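Local coordinates for carbohydrate binding module family 33 and 10 domain protein (Teredinibacter turnerae, PDB 6RW7) that is an AA10 lytic polysaccharide monooxygenase that carries copper in its active site and probably binds and oxidatively cleaves cellulose, at residues E56-V61 and V180-W185. Numbering follows the deposited sequence.
Sequences EGRKVV and VIFAEW
Glu184 reaches from strand 178-187 to the turn at Gly57 and Arg58, joining the beta-sandwich core of this AA10 catalytic domain to the loop that follows strand 52-54. Its OE2 accepts a hydrogen bond from Arg58 N at 2.8 Å; the N-H...O angle of 167° makes the bond nearly straight, and it uses the syn lone pair, on the side of OE1. CG lies anti to the carbonyl carbon (chi1 -55°) and the chain is extended beyond CG, which carries the carboxylate across to the loop backbone. Arg58 CB also packs 3.3 Å from Glu184 OE2, and the same CB meets Phe182 CE2 at 3.9 Å, approaching the ring obliquely.

The second carboxylate oxygen works through water 1, which donates to Glu184 OE1 at 2.7 Å and to Glu56 O, and accepts from Lys59 N. Gly57 suits this approach on two counts: its phi is positive (76°), and a CB would collide with OE1.

Farther out, Arg194 of the adjoining strand 193-202 forms a salt bridge with OE1, which is likely to stabilise the buried carboxylate as an anion. Direct bond, water bridge and salt bridge grip both oxygens, and probably restrict rotation of the carboxylate. Replacing Glu184 by alanine would probably cost Arg58 N this acceptor, the water one of its partners, and Arg194 this opposite charge. Trp133 meets the Phe182 ring edge-to-face and makes a cation-pi contact with Arg58. The Glu184 side chain is about 14 Å from the bound copper(I) ion and does not coordinate that metal; the contact joins the loop to the sheet. Within the turn, Gly57 O accepts from both Val60 N and Val61 N, which arrive from opposite faces of its plane.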
ATOM      1  N   GLU A  56      -5.110 -11.040  10.341  1.00 11.45           N
ATOM      2  CA  GLU A  56      -4.757 -11.774   9.100  1.00 11.89           C
ATOM      3  C   GLU A  56      -5.077 -10.964   7.828  1.00 11.58           C
ATOM      4  O   GLU A  56      -4.856 -11.480   6.724  1.00 11.51           O
ATOM      5  CB  GLU A  56      -5.491 -13.112   9.122  1.00 13.16           C
ATOM      6  CG  GLU A  56      -5.001 -14.064  10.208  1.00 14.75           C
ATOM      7  CD  GLU A  56      -5.992 -15.198  10.465  1.00 16.81           C
ATOM      8  OE1 GLU A  56      -7.069 -14.928  11.036  1.00 20.15           O
ATOM      9  OE2 GLU A  56      -5.691 -16.341  10.066  1.00 23.23           O
ATOM     10  N   GLY A  57      -5.548  -9.731   7.945  1.00 10.85           N
ATOM     11  CA  GLY A  57      -5.753  -8.847   6.791  1.00 11.22           C
ATOM     12  C   GLY A  57      -6.990  -9.197   5.990  1.00 11.28           C
ATOM     13  O   GLY A  57      -7.847  -9.987   6.452  1.00 11.50           O
ATOM     14  N   ARG A  58      -7.080  -8.617   4.805  1.00 10.97           N
ATOM     15  CA  ARG A  58      -8.298  -8.616   3.968  1.00 11.04           C
ATOM     16  C   ARG A  58      -8.718 -10.031   3.532  1.00 11.49           C
ATOM     17  O   ARG A  58      -9.899 -10.186   3.275  1.00 12.02           O
ATOM     18  CB  ARG A  58      -8.088  -7.700   2.761  1.00 11.10           C
ATOM     19  CG  ARG A  58      -9.274  -7.663   1.806  1.00 11.40           C
ATOM     20  CD  ARG A  58     -10.512  -7.059   2.408  1.00 11.76           C
ATOM     21  NE  ARG A  58     -11.610  -7.218   1.466  1.00 12.49           N
ATOM     22  CZ  ARG A  58     -12.885  -6.940   1.713  1.00 13.71           C
ATOM     23  NH1 ARG A  58     -13.262  -6.480   2.898  1.00 13.32           N
ATOM     24  NH2 ARG A  58     -13.800  -7.173   0.778  1.00 13.69           N
ATOM     25  N   LYS A  59      -7.837 -11.015   3.478  1.00 11.00           N
ATOM     26  CA  LYS A  59      -8.273 -12.400   3.133  1.00 11.86           C
ATOM     27  C   LYS A  59      -9.268 -12.891   4.175  1.00 12.93           C
ATOM     28  O   LYS A  59     -10.124 -13.723   3.796  1.00 14.11           O
ATOM     29  CB  LYS A  59      -7.090 -13.348   3.034  1.00 12.47           C
ATOM     30  CG  LYS A  59      -6.250 -13.079   1.789  1.00 12.51           C
ATOM     31  CD  LYS A  59      -5.181 -14.107   1.591  1.00 13.24           C
ATOM     32  CE  LYS A  59      -4.070 -13.997   2.608  1.00 13.81           C
ATOM     33  NZ  LYS A  59      -3.083 -15.092   2.441  1.00 14.08           N
ATOM     34  N   VAL A  60      -9.150 -12.406   5.406  1.00 11.74           N
ATOM     35  CA  VAL A  60      -9.955 -12.887   6.561  1.00 13.45           C
ATOM     36  C   VAL A  60     -10.914 -11.799   7.038  1.00 14.04           C
ATOM     37  O   VAL A  60     -12.073 -12.130   7.336  1.00 14.86           O
ATOM     38  CB  VAL A  60      -9.015 -13.378   7.674  1.00 13.50           C
ATOM     39  CG1 VAL A  60      -9.788 -13.711   8.955  1.00 15.11           C
ATOM     40  CG2 VAL A  60      -8.217 -14.566   7.175  1.00 14.09           C
ATOM     41  N   VAL A  61     -10.428 -10.585   7.234  1.00 13.48           N
ATOM     42  CA  VAL A  61     -11.156  -9.481   7.910  1.00 13.84           C
ATOM     43  C   VAL A  61     -11.913  -8.721   6.825  1.00 13.96           C
ATOM     44  O   VAL A  61     -11.235  -8.011   6.055  1.00 13.11           O
ATOM     45  CB  VAL A  61     -10.159  -8.560   8.636  1.00 14.33           C
ATOM     46  CG1 VAL A  61     -10.870  -7.370   9.262  1.00 16.09           C
ATOM     47  CG2 VAL A  61      -9.310  -9.337   9.634  1.00 14.35           C
ATOM     48  N   VAL A 180      -5.959   1.394  -8.435  1.00  8.80           N
ATOM     49  CA  VAL A 180      -5.292   1.383  -7.114  1.00  8.79           C
ATOM     50  C   VAL A 180      -4.916  -0.045  -6.784  1.00  8.85           C
ATOM     51  O   VAL A 180      -5.733  -0.957  -6.994  1.00  8.54           O
ATOM     52  CB  VAL A 180      -6.194   1.956  -6.013  1.00  9.31           C
ATOM     53  CG1 VAL A 180      -5.448   1.941  -4.697  1.00  9.76           C
ATOM     54  CG2 VAL A 180      -6.678   3.359  -6.335  1.00  9.79           C
ATOM     55  N   ILE A 181      -3.705  -0.207  -6.272  1.00  8.73           N
ATOM     56  CA  ILE A 181      -3.252  -1.493  -5.686  1.00  8.97           C
ATOM     57  C   ILE A 181      -3.261  -1.335  -4.167  1.00  9.40           C
ATOM     58  O   ILE A 181      -2.706  -0.361  -3.655  1.00 10.37           O
ATOM     59  CB  ILE A 181      -1.885  -1.890  -6.271  1.00  9.47           C
ATOM     60  CG1 ILE A 181      -2.049  -2.198  -7.758  1.00 10.29           C
ATOM     61  CG2 ILE A 181      -1.266  -3.053  -5.495  1.00  9.67           C
ATOM     62  CD1 ILE A 181      -0.768  -2.344  -8.533  1.00 11.59           C
ATOM     63  N   PHE A 182      -3.914  -2.267  -3.482  1.00  8.91           N
ATOM     64  CA  PHE A 182      -3.987  -2.333  -2.007  1.00  8.99           C
ATOM     65  C   PHE A 182      -3.134  -3.535  -1.589  1.00  9.05           C
ATOM     66  O   PHE A 182      -3.383  -4.662  -2.050  1.00  9.41           O
ATOM     67  CB  PHE A 182      -5.449  -2.405  -1.546  1.00  9.38           C
ATOM     68  CG  PHE A 182      -5.583  -2.922  -0.141  1.00 10.05           C
ATOM     69  CD1 PHE A 182      -5.368  -2.070   0.920  1.00 10.53           C
ATOM     70  CD2 PHE A 182      -5.851  -4.253   0.120  1.00 10.81           C
ATOM     71  CE1 PHE A 182      -5.433  -2.522   2.221  1.00 10.78           C
ATOM     72  CE2 PHE A 182      -5.919  -4.710   1.426  1.00 10.32           C
ATOM     73  CZ  PHE A 182      -5.696  -3.843   2.463  1.00 10.06           C
ATOM     74  N   ALA A 183      -2.135  -3.316  -0.739  1.00  9.01           N
ATOM     75  CA  ALA A 183      -1.140  -4.347  -0.410  1.00  9.19           C
ATOM     76  C   ALA A 183      -0.951  -4.474   1.094  1.00  8.80           C
ATOM     77  O   ALA A 183      -1.049  -3.487   1.835  1.00  9.28           O
ATOM     78  CB  ALA A 183       0.175  -4.019  -1.066  1.00  9.58           C
ATOM     79  N   GLU A 184      -0.595  -5.682   1.493  1.00  8.64           N
ATOM     80  CA  GLU A 184      -0.346  -6.022   2.897  1.00  9.17           C
ATOM     81  C   GLU A 184       0.997  -6.726   3.042  1.00  8.63           C
ATOM     82  O   GLU A 184       1.352  -7.559   2.180  1.00  8.77           O
ATOM     83  CB  GLU A 184      -1.422  -6.971   3.425  1.00  9.20           C
ATOM     84  CG  GLU A 184      -2.834  -6.468   3.261  1.00 10.20           C
ATOM     85  CD  GLU A 184      -3.898  -7.427   3.766  1.00 10.73           C
ATOM     86  OE1 GLU A 184      -3.558  -8.619   4.030  1.00 11.54           O
ATOM     87  OE2 GLU A 184      -5.052  -6.976   3.893  1.00 12.76           O
ATOM     88  N   TRP A 185       1.661  -6.434   4.155  1.00  8.28           N
ATOM     89  CA  TRP A 185       2.871  -7.166   4.585  1.00  8.71           C
ATOM     90  C   TRP A 185       2.537  -7.761   5.947  1.00  8.59           C
ATOM     91  O   TRP A 185       2.360  -6.982   6.887  1.00  9.26           O
ATOM     92  CB  TRP A 185       4.098  -6.256   4.579  1.00  8.91           C
ATOM     93  CG  TRP A 185       5.255  -6.777   5.367  1.00  8.60           C
ATOM     94  CD1 TRP A 185       5.723  -8.058   5.418  1.00  9.34           C
ATOM     95  CD2 TRP A 185       6.095  -5.989   6.223  1.00  9.15           C
ATOM     96  NE1 TRP A 185       6.781  -8.129   6.276  1.00  9.56           N
ATOM     97  CE2 TRP A 185       7.025  -6.882   6.789  1.00  9.85           C
ATOM     98  CE3 TRP A 185       6.141  -4.632   6.574  1.00  9.85           C
ATOM     99  CZ2 TRP A 185       7.985  -6.458   7.700  1.00  9.83           C
ATOM    100  CZ3 TRP A 185       7.104  -4.218   7.468  1.00 10.22           C
ATOM    101  CH2 TRP A 185       7.998  -5.127   8.035  1.00 10.15           C
TER
HETATM  102  O   HOH W   1      -4.923 -10.913   4.001  1.00 11.76           O